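PDB 5J90: RagB/SusD domain protein from Flavobacterium johnsoniae, which binds chitin and, as a SusD homolog, probably captures chitin chains at the cell surface for the uptake system of its polysaccharide utilization locus. Local coordinates for residues Q50-L55 and M127-D132; D58-Y63 and Y79-N84; N38-L43 and K95-N100; Q423-G428 and Q433-D438. One frame throughout, in Å; residues are numbered along the deposited sequence.

Contact 1 (Q50-L55 and M127-D132); sequences QLQQGL and MHRMTD
Gln53 presents its side-chain oxygen to the end of the Arg129 guanidinium, and the two side chains meet at about a right angle. Both terminal nitrogens close on the one atom: NH2 of Arg129 lies 2.9 Å from OE1 of Gln53, and NH1 of Arg129 lies 3.2 Å from the same OE1. The NH2 bond is the straighter, arriving nearly along the C=O axis, whereas NH1 approaches obliquely, tilted from the carbonyl plane. Seen from the arginine, OE1 sits in the guanidinium plane; the Gln53 amide is turned 38° against that plane. Gln53 gets there with CG opposite its backbone nitrogen (chi1 -175°) and the rest of the chain extended, while the arginine chain bends at chi3 to turn its end to the glutamine.

Gln52 also reaches the guanidinium edge, but without bonding: its NE2 stays 4.0 Å from Arg129 NH2, with the amide turned steeply against the guanidinium. Its polar end is engaged by the preceding loop, OE1 accepting from Val42 N and NE2 donating to Ile40 O. The other end of the Gln53 amide is equally occupied, since NE2 donates to Glu431 and to Asp58.

Helices 46-54 and 113-134 are thus joined inside the protein by long polar side chains, with Gln53 CA and Arg129 CA 10.5 Å apart. One neutral amide accepts from the arginine and donates to two carboxylates, which probably polarises it and fixes which way round the amide sits.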
loop_
_atom_site.group_PDB
_atom_site.type_symbol
_atom_site.label_atom_id
_atom_site.label_comp_id
_atom_site.label_asym_id
_atom_site.label_seq_id
_atom_site.Cartn_x
_atom_site.Cartn_y
_atom_site.Cartn_z
ATOM N N GLN A 50 28.156 -2.148 -12.257
ATOM C CA GLN A 50 27.871 -3.426 -11.638
ATOM C C GLN A 50 27.152 -3.227 -10.299
ATOM O O GLN A 50 26.256 -3.997 -9.963
ATOM C CB GLN A 50 29.171 -4.219 -11.438
ATOM C CG GLN A 50 28.950 -5.647 -10.995
ATOM C CD GLN A 50 30.246 -6.403 -10.816
ATOM O OE1 GLN A 50 31.264 -5.832 -10.415
ATOM N NE2 GLN A 50 30.213 -7.694 -11.101
ATOM N N LEU A 51 27.534 -2.194 -9.547
ATOM C CA LEU A 51 26.905 -1.922 -8.247
ATOM C C LEU A 51 25.632 -1.071 -8.365
ATOM O O LEU A 51 24.683 -1.243 -7.600
ATOM C CB LEU A 51 27.906 -1.256 -7.294
ATOM C CG LEU A 51 29.137 -2.111 -6.987
ATOM C CD1 LEU A 51 30.140 -1.285 -6.197
ATOM C CD2 LEU A 51 28.739 -3.349 -6.213
ATOM N N GLN A 52 25.611 -0.159 -9.330
ATOM C CA GLN A 52 24.463 0.718 -9.522
ATOM C C GLN A 52 23.238 -0.043 -9.996
ATOM O O GLN A 52 22.123 0.251 -9.557
ATOM C CB GLN A 52 24.792 1.805 -10.541
ATOM C CG GLN A 52 23.680 2.836 -10.653
ATOM C CD GLN A 52 23.557 3.440 -12.039
ATOM O OE1 GLN A 52 24.099 2.910 -13.015
ATOM N NE2 GLN A 52 22.840 4.554 -12.133
ATOM N N GLN A 53 23.430 -1.005 -10.900
ATOM C CA GLN A 53 22.297 -1.732 -11.455
ATOM C C GLN A 53 22.566 -3.223 -11.666
ATOM O O GLN A 53 21.659 -4.046 -11.559
ATOM C CB GLN A 53 21.828 -1.069 -12.758
ATOM C CG GLN A 53 20.571 -1.716 -13.315
ATOM C CD GLN A 53 19.923 -0.955 -14.474
ATOM O OE1 GLN A 53 19.923 0.281 -14.543
ATOM N NE2 GLN A 53 19.354 -1.711 -15.391
ATOM N N GLY A 54 23.816 -3.582 -11.959
ATOM C CA GLY A 54 24.136 -4.948 -12.341
ATOM C C GLY A 54 23.836 -6.014 -11.305
ATOM O O GLY A 54 23.519 -7.159 -11.645
ATOM N N LEU A 55 23.940 -5.636 -10.034
ATOM C CA LEU A 55 23.747 -6.577 -8.931
ATOM C C LEU A 55 22.459 -6.292 -8.150
ATOM O O LEU A 55 22.263 -6.790 -7.034
ATOM C CB LEU A 55 24.971 -6.571 -8.003
ATOM C CG LEU A 55 26.223 -7.194 -8.630
ATOM C CD1 LEU A 55 27.460 -6.926 -7.789
ATOM C CD2 LEU A 55 26.014 -8.688 -8.792
ATOM N N MET A 127 15.767 10.449 -12.500
ATOM C CA MET A 127 15.269 10.429 -11.126
ATOM C C MET A 127 14.031 9.562 -10.875
ATOM O O MET A 127 13.818 9.126 -9.739
ATOM C CB MET A 127 15.095 11.852 -10.573
ATOM C CG MET A 127 16.399 12.678 -10.596
ATOM S SD MET A 127 17.800 11.916 -9.732
ATOM C CE MET A 127 17.223 11.968 -8.037
ATOM N N HIS A 128 13.228 9.274 -11.906
ATOM C CA HIS A 128 12.127 8.330 -11.676
ATOM C C HIS A 128 12.684 6.964 -11.273
ATOM O O HIS A 128 12.100 6.259 -10.448
ATOM C CB HIS A 128 11.139 8.229 -12.862
ATOM C CG HIS A 128 11.568 7.284 -13.951
ATOM N ND1 HIS A 128 12.450 7.644 -14.949
ATOM C CD2 HIS A 128 11.244 5.988 -14.187
ATOM C CE1 HIS A 128 12.643 6.614 -15.759
ATOM N NE2 HIS A 128 11.921 5.599 -15.321
ATOM N N ARG A 129 13.844 6.603 -11.821
ATOM C CA ARG A 129 14.515 5.364 -11.432
ATOM C C ARG A 129 14.869 5.387 -9.946
ATOM O O ARG A 129 14.687 4.396 -9.226
ATOM C CB ARG A 129 15.770 5.155 -12.287
ATOM C CG ARG A 129 15.453 4.809 -13.742
ATOM C CD ARG A 129 16.621 5.133 -14.700
ATOM N NE ARG A 129 17.923 4.645 -14.224
ATOM C CZ ARG A 129 18.395 3.415 -14.413
ATOM N NH1 ARG A 129 17.688 2.498 -15.064
ATOM N NH2 ARG A 129 19.595 3.081 -13.945
ATOM N N MET A 130 15.362 6.531 -9.481
ATOM C CA MET A 130 15.720 6.697 -8.077
ATOM C C MET A 130 14.526 6.490 -7.149
ATOM O O MET A 130 14.602 5.704 -6.203
ATOM C CB MET A 130 16.334 8.081 -7.860
ATOM C CG MET A 130 17.012 8.251 -6.496
ATOM S SD MET A 130 18.606 7.381 -6.347
ATOM C CE MET A 130 19.613 8.337 -7.489
ATOM N N THR A 131 13.417 7.176 -7.412
ATOM C CA THR A 131 12.264 6.979 -6.541
ATOM C C THR A 131 11.649 5.587 -6.693
ATOM O O THR A 131 11.172 5.003 -5.717
ATOM C CB THR A 131 11.199 8.090 -6.678
ATOM O OG1 THR A 131 10.096 7.800 -5.808
ATOM C CG2 THR A 131 10.657 8.171 -8.095
ATOM N N ASP A 132 11.710 5.022 -7.892
ATOM C CA ASP A 132 11.215 3.664 -8.073
ATOM C C ASP A 132 12.027 2.639 -7.292
ATOM O O ASP A 132 11.536 1.550 -6.999
ATOM C CB ASP A 132 11.172 3.301 -9.552
ATOM C CG ASP A 132 10.065 4.010 -10.294
ATOM O OD1 ASP A 132 9.194 4.647 -9.660
ATOM O OD2 ASP A 132 10.070 3.913 -11.537
#

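Contact 2 (D58-Y63 and Y79-N84); sequences DIWSGY and YALLDN
Trp60 and Tyr79 form an offset edge-to-face pair, the tyrosine directing its edge at the five-membered ring of the indole. The ring centroids are 6.0 Å apart and the planes stand at 69°; the closest approach is between Tyr79 CE1 and Trp60 CD1, at 4.2 Å. Trp60 places CG opposite its carbonyl carbon (chi1 -62°), which carries the indole out from the helix to the segment 79-84.

Purely apolar contact is made at the six-membered part of the indole. Leu81 CD2 lies 3.6 Å from Trp60 CZ2 and 3.9 Å from Trp60 CH2, so one methyl serves both ring carbons. Val465 touches both Trp60 and Tyr79 from outside these segments.

Among the polar bonds, Trp60 NE1 donates to Asn76 O, and the side chain of the same asparagine accepts from Leu82 N, so Asn76 ties the indole to the approach of helix 83-108. Beyond the tryptophan, Ser61 OG accepts from Tyr63 N at 3.2 Å, an ST turn.

The result is a partly exposed aromatic-aliphatic cluster that pins the long connection between helices 57-60 and 83-108 in this mainly helical SusD-like fold.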
loop_
_atom_site.group_PDB
_atom_site.type_symbol
_atom_site.label_atom_id
_atom_site.label_comp_id
_atom_site.label_asym_id
_atom_site.label_seq_id
_atom_site.Cartn_x
_atom_site.Cartn_y
_atom_site.Cartn_z
ATOM N N ASP A 58 19.046 -5.682 -12.503
ATOM C CA ASP A 58 19.377 -6.549 -13.647
ATOM C C ASP A 58 19.145 -8.017 -13.315
ATOM O O ASP A 58 18.900 -8.832 -14.205
ATOM C CB ASP A 58 20.832 -6.371 -14.091
ATOM C CG ASP A 58 21.046 -5.138 -14.956
ATOM O OD1 ASP A 58 20.053 -4.499 -15.382
ATOM O OD2 ASP A 58 22.228 -4.803 -15.207
ATOM N N ILE A 59 19.222 -8.347 -12.028
ATOM C CA ILE A 59 19.030 -9.714 -11.561
ATOM C C ILE A 59 17.601 -9.938 -11.042
ATOM O O ILE A 59 16.955 -10.916 -11.404
ATOM C CB ILE A 59 20.089 -10.077 -10.502
ATOM C CG1 ILE A 59 21.487 -10.028 -11.143
ATOM C CG2 ILE A 59 19.792 -11.441 -9.898
ATOM C CD1 ILE A 59 22.620 -10.365 -10.193
ATOM N N TRP A 60 17.094 -9.033 -10.211
ATOM C CA TRP A 60 15.746 -9.191 -9.664
ATOM C C TRP A 60 14.681 -9.226 -10.764
ATOM O O TRP A 60 13.653 -9.888 -10.616
ATOM C CB TRP A 60 15.445 -8.078 -8.666
ATOM C CG TRP A 60 16.362 -8.056 -7.457
ATOM C CD1 TRP A 60 16.997 -9.122 -6.874
ATOM C CD2 TRP A 60 16.735 -6.902 -6.698
ATOM N NE1 TRP A 60 17.742 -8.696 -5.799
ATOM C CE2 TRP A 60 17.603 -7.337 -5.674
ATOM C CE3 TRP A 60 16.419 -5.541 -6.784
ATOM C CZ2 TRP A 60 18.147 -6.458 -4.734
ATOM C CZ3 TRP A 60 16.966 -4.669 -5.853
ATOM C CH2 TRP A 60 17.819 -5.132 -4.845
ATOM N N SER A 61 14.933 -8.513 -11.864
ATOM C CA SER A 61 14.019 -8.465 -13.009
ATOM C C SER A 61 13.859 -9.810 -13.703
ATOM O O SER A 61 12.958 -9.976 -14.518
ATOM C CB SER A 61 14.552 -7.482 -14.051
ATOM O OG SER A 61 15.810 -7.938 -14.554
ATOM N N GLY A 62 14.773 -10.740 -13.440
ATOM C CA GLY A 62 14.820 -11.977 -14.196
ATOM C C GLY A 62 15.618 -11.924 -15.488
ATOM O O GLY A 62 15.641 -12.906 -16.235
ATOM N N TYR A 63 16.281 -10.808 -15.771
ATOM C CA TYR A 63 17.054 -10.688 -17.007
ATOM C C TYR A 63 18.391 -11.435 -16.975
ATOM O O TYR A 63 18.794 -12.026 -17.976
ATOM C CB TYR A 63 17.344 -9.224 -17.291
ATOM C CG TYR A 63 16.231 -8.455 -17.980
ATOM C CD1 TYR A 63 15.019 -9.060 -18.334
ATOM C CD2 TYR A 63 16.404 -7.115 -18.293
ATOM C CE1 TYR A 63 14.014 -8.329 -18.989
ATOM C CE2 TYR A 63 15.420 -6.387 -18.943
ATOM C CZ TYR A 63 14.225 -6.996 -19.291
ATOM O OH TYR A 63 13.261 -6.255 -19.942
ATOM N N TYR A 79 18.681 -11.849 -1.205
ATOM C CA TYR A 79 17.813 -10.942 -0.453
ATOM C C TYR A 79 18.404 -10.471 0.876
ATOM O O TYR A 79 17.672 -10.039 1.773
ATOM C CB TYR A 79 16.414 -11.535 -0.253
ATOM C CG TYR A 79 15.655 -11.828 -1.540
ATOM C CD1 TYR A 79 16.114 -11.382 -2.776
ATOM C CD2 TYR A 79 14.465 -12.549 -1.510
ATOM C CE1 TYR A 79 15.404 -11.651 -3.953
ATOM C CE2 TYR A 79 13.749 -12.816 -2.673
ATOM C CZ TYR A 79 14.220 -12.365 -3.889
ATOM O OH TYR A 79 13.524 -12.633 -5.046
ATOM N N ALA A 80 19.727 -10.545 0.991
ATOM C CA ALA A 80 20.453 -9.846 2.044
ATOM C C ALA A 80 20.990 -8.568 1.411
ATOM O O ALA A 80 22.065 -8.557 0.809
ATOM C CB ALA A 80 21.599 -10.719 2.600
ATOM N N LEU A 81 20.224 -7.488 1.514
ATOM C CA LEU A 81 20.608 -6.268 0.812
ATOM C C LEU A 81 21.902 -5.720 1.390
ATOM O O LEU A 81 22.033 -5.579 2.612
ATOM C CB LEU A 81 19.493 -5.216 0.871
ATOM C CG LEU A 81 18.149 -5.618 0.251
ATOM C CD1 LEU A 81 17.208 -4.422 0.210
ATOM C CD2 LEU A 81 18.345 -6.189 -1.146
ATOM N N LEU A 82 22.857 -5.424 0.514
ATOM C CA LEU A 82 24.189 -5.002 0.951
ATOM C C LEU A 82 24.361 -3.496 0.812
ATOM O O LEU A 82 24.420 -2.965 -0.301
ATOM C CB LEU A 82 25.282 -5.753 0.180
ATOM C CG LEU A 82 25.270 -7.279 0.335
ATOM C CD1 LEU A 82 26.453 -7.906 -0.400
ATOM C CD2 LEU A 82 25.271 -7.712 1.806
ATOM N N ASP A 83 24.425 -2.806 1.949
ATOM C CA ASP A 83 24.505 -1.346 1.942
ATOM C C ASP A 83 25.749 -0.843 1.215
ATOM O O ASP A 83 25.729 0.229 0.611
ATOM C CB ASP A 83 24.490 -0.787 3.366
ATOM C CG ASP A 83 23.139 -0.939 4.053
ATOM O OD1 ASP A 83 22.212 -1.575 3.496
ATOM O OD2 ASP A 83 23.013 -0.430 5.187
ATOM N N ASN A 84 26.829 -1.622 1.279
ATOM C CA ASN A 84 28.072 -1.244 0.618
ATOM C C ASN A 84 27.965 -1.313 -0.908
ATOM O O ASN A 84 28.707 -0.644 -1.622
ATOM C CB ASN A 84 29.254 -2.081 1.131
ATOM C CG ASN A 84 28.969 -3.571 1.124
ATOM O OD1 ASN A 84 27.973 -4.029 1.684
ATOM N ND2 ASN A 84 29.859 -4.343 0.501
#

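Contact 3 (N38-L43 and K95-N100)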
loop_
_atom_site.group_PDB
_atom_site.type_symbol
_atom_site.label_atom_id
_atom_site.label_comp_id
_atom_site.label_asym_id
_atom_site.label_seq_id
_atom_site.Cartn_x
_atom_site.Cartn_y
_atom_site.Cartn_z
ATOM N N ASN A 38 25.730 10.412 -19.112
ATOM C CA ASN A 38 26.675 9.341 -18.819
ATOM C C ASN A 38 26.408 8.602 -17.513
ATOM O O ASN A 38 27.119 7.655 -17.180
ATOM C CB ASN A 38 28.113 9.876 -18.812
ATOM C CG ASN A 38 28.631 10.164 -20.201
ATOM O OD1 ASN A 38 28.221 9.525 -21.173
ATOM N ND2 ASN A 38 29.525 11.138 -20.307
ATOM N N ASN A 39 25.383 9.029 -16.777
ATOM C CA ASN A 39 25.152 8.465 -15.441
ATOM C C ASN A 39 23.717 8.104 -15.097
ATOM O O ASN A 39 23.413 7.861 -13.938
ATOM C CB ASN A 39 25.750 9.360 -14.347
ATOM C CG ASN A 39 27.267 9.398 -14.395
ATOM O OD1 ASN A 39 27.944 8.505 -13.871
ATOM N ND2 ASN A 39 27.810 10.422 -15.035
ATOM N N ILE A 40 22.831 8.067 -16.085
ATOM C CA ILE A 40 21.517 7.458 -15.867
ATOM C C ILE A 40 21.764 5.980 -15.591
ATOM O O ILE A 40 21.386 5.454 -14.538
ATOM C CB ILE A 40 20.583 7.674 -17.065
ATOM C CG1 ILE A 40 20.309 9.169 -17.230
ATOM C CG2 ILE A 40 19.278 6.880 -16.898
ATOM C CD1 ILE A 40 19.840 9.545 -18.616
ATOM N N GLN A 41 22.424 5.312 -16.536
ATOM C CA GLN A 41 23.206 4.124 -16.230
ATOM C C GLN A 41 24.660 4.559 -16.245
ATOM O O GLN A 41 25.118 5.155 -17.222
ATOM C CB GLN A 41 22.979 3.022 -17.264
ATOM C CG GLN A 41 21.589 2.446 -17.192
ATOM C CD GLN A 41 21.435 1.215 -18.050
ATOM O OE1 GLN A 41 22.137 1.040 -19.050
ATOM N NE2 GLN A 41 20.520 0.341 -17.663
ATOM N N VAL A 42 25.387 4.296 -15.166
ATOM C CA VAL A 42 26.782 4.724 -15.109
ATOM C C VAL A 42 27.610 3.971 -16.141
ATOM O O VAL A 42 27.760 2.754 -16.069
ATOM C CB VAL A 42 27.374 4.551 -13.703
ATOM C CG1 VAL A 42 28.870 4.860 -13.720
ATOM C CG2 VAL A 42 26.641 5.456 -12.719
ATOM N N LEU A 43 28.129 4.699 -17.125
ATOM C CA LEU A 43 28.809 4.048 -18.235
ATOM C C LEU A 43 30.232 3.654 -17.885
ATOM O O LEU A 43 30.751 2.663 -18.411
ATOM C CB LEU A 43 28.776 4.939 -19.476
ATOM C CG LEU A 43 27.378 5.225 -20.018
ATOM C CD1 LEU A 43 27.469 5.993 -21.328
ATOM C CD2 LEU A 43 26.567 3.946 -20.191
ATOM N N LYS A 95 24.974 12.825 -7.486
ATOM C CA LYS A 95 26.147 13.616 -7.833
ATOM C C LYS A 95 26.138 14.039 -9.300
ATOM O O LYS A 95 26.572 15.141 -9.640
ATOM C CB LYS A 95 27.417 12.822 -7.526
ATOM C CG LYS A 95 28.716 13.547 -7.852
ATOM C CD LYS A 95 29.087 14.527 -6.754
ATOM C CE LYS A 95 30.369 15.275 -7.091
ATOM N NZ LYS A 95 30.761 16.200 -5.994
ATOM N N ASN A 96 25.619 13.172 -10.164
ATOM C CA ASN A 96 25.746 13.385 -11.607
ATOM C C ASN A 96 24.467 13.736 -12.328
ATOM O O ASN A 96 24.477 14.557 -13.238
ATOM C CB ASN A 96 26.379 12.167 -12.262
ATOM C CG ASN A 96 27.799 11.970 -11.824
ATOM O OD1 ASN A 96 28.662 12.797 -12.117
ATOM N ND2 ASN A 96 28.053 10.894 -11.096
ATOM N N VAL A 97 23.363 13.104 -11.957
ATOM C CA VAL A 97 22.099 13.458 -12.580
ATOM C C VAL A 97 21.437 14.628 -11.857
ATOM O O VAL A 97 21.194 15.682 -12.452
ATOM C CB VAL A 97 21.143 12.250 -12.659
ATOM C CG1 VAL A 97 19.802 12.678 -13.223
ATOM C CG2 VAL A 97 21.768 11.157 -13.516
ATOM N N MET A 98 21.151 14.458 -10.568
ATOM C CA MET A 98 20.403 15.482 -9.851
ATOM C C MET A 98 21.160 16.801 -9.746
ATOM O O MET A 98 20.582 17.862 -9.968
ATOM C CB MET A 98 19.961 14.994 -8.464
ATOM C CG MET A 98 18.952 15.908 -7.798
ATOM S SD MET A 98 17.361 15.889 -8.666
ATOM C CE MET A 98 16.410 16.934 -7.560
ATOM N N PHE A 99 22.445 16.739 -9.405
ATOM C CA PHE A 99 23.170 17.992 -9.245
ATOM C C PHE A 99 23.183 18.805 -10.532
ATOM O O PHE A 99 22.990 20.021 -10.513
ATOM C CB PHE A 99 24.606 17.811 -8.758
ATOM C CG PHE A 99 25.382 19.088 -8.806
ATOM C CD1 PHE A 99 25.206 20.048 -7.825
ATOM C CD2 PHE A 99 26.223 19.367 -9.871
ATOM C CE1 PHE A 99 25.882 21.251 -7.883
ATOM C CE2 PHE A 99 26.908 20.572 -9.931
ATOM C CZ PHE A 99 26.730 21.513 -8.942
ATOM N N ASN A 100 23.409 18.138 -11.655
ATOM C CA ASN A 100 23.449 18.863 -12.909
ATOM C C ASN A 100 22.088 19.368 -13.369
ATOM O O ASN A 100 21.993 20.427 -13.974
ATOM C CB ASN A 100 24.189 18.069 -13.982
ATOM C CG ASN A 100 25.667 18.009 -13.700
ATOM O OD1 ASN A 100 26.353 19.029 -13.751
ATOM N ND2 ASN A 100 26.164 16.830 -13.377
#
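Asn39 leans on Asn96 along its whole length. Its CB starts the contact, 3.6 Å from Asn96 CB, where segments 38-43 and 95-100 have their nearest CA atoms. With CG opposite the carbonyl carbon (chi1 -67°), the amide is carried over that of Asn96, and Asn39 CG rests 3.7 Å from Asn96 CG. The two amide planes are only 12° apart, a stacked pair rather than a hydrogen-bonded one. At the tip, Asn39 OD1 lies 3.7 Å from Asn96 ND2, while Asn39 ND2 sits 3.6 Å from Asn96 CG, with Asn96 OD1 more distant. The two amides run N to O in nearly opposite directions, which probably sets their dipoles partly against each other. Each amide bonds elsewhere: Asn39 ND2 donates to Pro35 O, and Asn96 ND2 to Tyr92 O.

This joins the loop between helices 33-37 and 46-54 to the middle of a long helix in the SusD-like helical fold, at a place where that helix widens into a pi-type turn. An alanine here would lose the stacked amide and is likely to leave Pro35 O without this donor and one face of the Asn96 amide less covered.

Beside the stack, Val97 CG2 packs 3.7 Å from Asn39 O and 4.5 Å from Ile40 CG1. One turn along the helix, Asn100 ND2 donates almost straight to Asn96 O.

Contact 4 (Q423-G428 and Q433-D438); sequences QKWIAG and QEAWSD
Lys424 and Asp438 are joined by a salt bridge, Lys424 NZ donating to Asp438 OD2 at 2.7 Å. The ammonium meets that oxygen on its syn side, 26° out of the carboxylate plane, and the lysine chain, extended beyond CG, also runs past it: Lys424 CD is 3.2 Å from Asp438 OD2. Asp438 OD1 has its own partner, a salt bridge to Arg441, so both carboxylate oxygens are engaged by positive charge.

A second bond from Lys424 NZ goes to a water at 2.8 Å. The water oxygen donates in turn to Glu434 OE2 at 2.7 Å, and so bridges the lysine to a carboxylate that it does not touch directly. Glu434 OE1 makes a salt bridge with Arg213.

Helices 413-428 and 432-442, linked by a very short turn, run roughly antiparallel as a helical hairpin, and the Lys424-Asp438 pair lies buried between them. A methionine in place of Lys424 would probably leave Asp438 OD2 and the water without this donor and upset the charge balance in the interior.

On the adjoining part of the interface the contact is apolar. Ala435 CB packs 3.9 Å from Trp425 CD1, close to where the two backbones come nearest. The small alanine allows this approach, and the indole nitrogen, Trp425 NE1, is satisfied beyond the hairpin by Ser61 O.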
loop_
_atom_site.group_PDB
_atom_site.type_symbol
_atom_site.label_atom_id
_atom_site.label_comp_id
_atom_site.label_asym_id
_atom_site.label_seq_id
_atom_site.Cartn_x
_atom_site.Cartn_y
_atom_site.Cartn_z
ATOM N N GLN A 423 5.834 -9.880 -23.362
ATOM C CA GLN A 423 6.466 -9.371 -24.577
ATOM C C GLN A 423 7.223 -8.069 -24.316
ATOM O O GLN A 423 8.289 -7.824 -24.887
ATOM C CB GLN A 423 5.436 -9.241 -25.696
ATOM C CG GLN A 423 5.024 -10.609 -26.241
ATOM C CD GLN A 423 6.207 -11.395 -26.795
ATOM O OE1 GLN A 423 7.082 -10.839 -27.463
ATOM N NE2 GLN A 423 6.236 -12.699 -26.517
ATOM N N LYS A 424 6.686 -7.251 -23.420
ATOM C CA LYS A 424 7.343 -6.019 -23.009
ATOM C C LYS A 424 8.680 -6.337 -22.327
ATOM O O LYS A 424 9.719 -5.718 -22.613
ATOM C CB LYS A 424 6.401 -5.297 -22.045
ATOM C CG LYS A 424 6.744 -3.872 -21.732
ATOM C CD LYS A 424 5.636 -3.321 -20.823
ATOM C CE LYS A 424 5.875 -1.889 -20.448
ATOM N NZ LYS A 424 5.007 -1.548 -19.282
ATOM N N TRP A 425 8.648 -7.324 -21.442
ATOM C CA TRP A 425 9.827 -7.783 -20.721
ATOM C C TRP A 425 10.901 -8.286 -21.700
ATOM O O TRP A 425 12.069 -7.912 -21.588
ATOM C CB TRP A 425 9.379 -8.860 -19.734
ATOM C CG TRP A 425 10.407 -9.513 -18.837
ATOM C CD1 TRP A 425 10.789 -9.107 -17.587
ATOM C CD2 TRP A 425 11.081 -10.760 -19.072
ATOM N NE1 TRP A 425 11.685 -9.997 -17.049
ATOM C CE2 TRP A 425 11.890 -11.020 -17.944
ATOM C CE3 TRP A 425 11.095 -11.671 -20.137
ATOM C CZ2 TRP A 425 12.690 -12.157 -17.839
ATOM C CZ3 TRP A 425 11.903 -12.798 -20.036
ATOM C CH2 TRP A 425 12.688 -13.030 -18.897
ATOM N N ILE A 426 10.512 -9.102 -22.677
ATOM C CA ILE A 426 11.501 -9.569 -23.653
ATOM C C ILE A 426 12.097 -8.388 -24.428
ATOM O O ILE A 426 13.315 -8.305 -24.603
ATOM C CB ILE A 426 10.927 -10.615 -24.644
ATOM C CG1 ILE A 426 10.459 -11.865 -23.900
ATOM C CG2 ILE A 426 11.988 -10.996 -25.694
ATOM C CD1 ILE A 426 9.630 -12.831 -24.764
ATOM N N ALA A 427 11.244 -7.479 -24.892
ATOM C CA ALA A 427 11.688 -6.356 -25.711
ATOM C C ALA A 427 12.650 -5.409 -24.989
ATOM O O ALA A 427 13.507 -4.792 -25.627
ATOM C CB ALA A 427 10.481 -5.584 -26.255
ATOM N N GLY A 428 12.504 -5.283 -23.666
ATOM C CA GLY A 428 13.269 -4.296 -22.919
ATOM C C GLY A 428 14.651 -4.742 -22.477
ATOM O O GLY A 428 15.391 -3.937 -21.925
ATOM N N GLN A 433 16.019 -2.285 -14.795
ATOM C CA GLN A 433 15.294 -1.431 -13.856
ATOM C C GLN A 433 13.811 -1.302 -14.216
ATOM O O GLN A 433 12.950 -1.499 -13.360
ATOM C CB GLN A 433 15.974 -0.064 -13.750
ATOM C CG GLN A 433 15.258 0.941 -12.842
ATOM C CD GLN A 433 15.266 0.557 -11.367
ATOM O OE1 GLN A 433 16.113 -0.216 -10.898
ATOM N NE2 GLN A 433 14.315 1.109 -10.626
ATOM N N GLU A 434 13.507 -1.007 -15.473
ATOM C CA GLU A 434 12.113 -0.897 -15.870
ATOM C C GLU A 434 11.402 -2.241 -15.726
ATOM O O GLU A 434 10.258 -2.298 -15.297
ATOM C CB GLU A 434 12.006 -0.370 -17.297
ATOM C CG GLU A 434 10.567 -0.111 -17.751
ATOM C CD GLU A 434 9.797 0.828 -16.836
ATOM O OE1 GLU A 434 10.411 1.640 -16.111
ATOM O OE2 GLU A 434 8.550 0.769 -16.849
ATOM N N ALA A 435 12.082 -3.331 -16.077
ATOM C CA ALA A 435 11.485 -4.659 -15.950
ATOM C C ALA A 435 11.158 -5.000 -14.499
ATOM O O ALA A 435 10.113 -5.594 -14.220
ATOM C CB ALA A 435 12.410 -5.729 -16.562
ATOM N N TRP A 436 12.054 -4.633 -13.580
ATOM C CA TRP A 436 11.822 -4.838 -12.140
ATOM C C TRP A 436 10.623 -4.019 -11.653
ATOM O O TRP A 436 9.787 -4.518 -10.891
ATOM C CB TRP A 436 13.092 -4.491 -11.341
ATOM C CG TRP A 436 12.973 -4.574 -9.837
ATOM C CD1 TRP A 436 12.442 -5.601 -9.101
ATOM C CD2 TRP A 436 13.431 -3.599 -8.896
ATOM N NE1 TRP A 436 12.528 -5.309 -7.753
ATOM C CE2 TRP A 436 13.138 -4.090 -7.604
ATOM C CE3 TRP A 436 14.069 -2.356 -9.021
ATOM C CZ2 TRP A 436 13.444 -3.367 -6.446
ATOM C CZ3 TRP A 436 14.381 -1.644 -7.872
ATOM C CH2 TRP A 436 14.070 -2.154 -6.601
ATOM N N SER A 437 10.524 -2.770 -12.093
ATOM C CA SER A 437 9.366 -1.959 -11.717
ATOM C C SER A 437 8.054 -2.538 -12.263
ATOM O O SER A 437 7.063 -2.638 -11.539
ATOM C CB SER A 437 9.570 -0.512 -12.159
ATOM O OG SER A 437 10.667 0.038 -11.450
ATOM N N ASP A 438 8.049 -2.937 -13.534
ATOM C CA ASP A 438 6.857 -3.542 -14.127
ATOM C C ASP A 438 6.493 -4.863 -13.450
ATOM O O ASP A 438 5.304 -5.172 -13.276
ATOM C CB ASP A 438 7.096 -3.765 -15.621
ATOM C CG ASP A 438 6.032 -3.148 -16.505
ATOM O OD1 ASP A 438 5.208 -2.317 -16.055
ATOM O OD2 ASP A 438 6.030 -3.517 -17.694
HETATM O O HOH W 1 6.633 0.705 -18.680
#

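The four contacts form a connected set in the mainly helical SusD-like fold. Contacts 1 and 3 interlock along the chain, their segments alternating, and their centres are about 11 Å apart; Gln52 bonds the loop of contact 3. Contact 2 falls within the span bridged by contact 1, about 10 Å from it between centres, and meets it through Gln53 and Asp58. Contact 2 shares helix 83-108 with contact 3, but the two do not touch (nearest atoms about 5 Å apart). Contact 4 comes last in sequence yet lies nearest the centre of the chain, touching contact 1 at Gln433 and contact 2 at Trp425. The hairpin of helices 413-428 and 432-442, late in the chain, thereby packs against early helices.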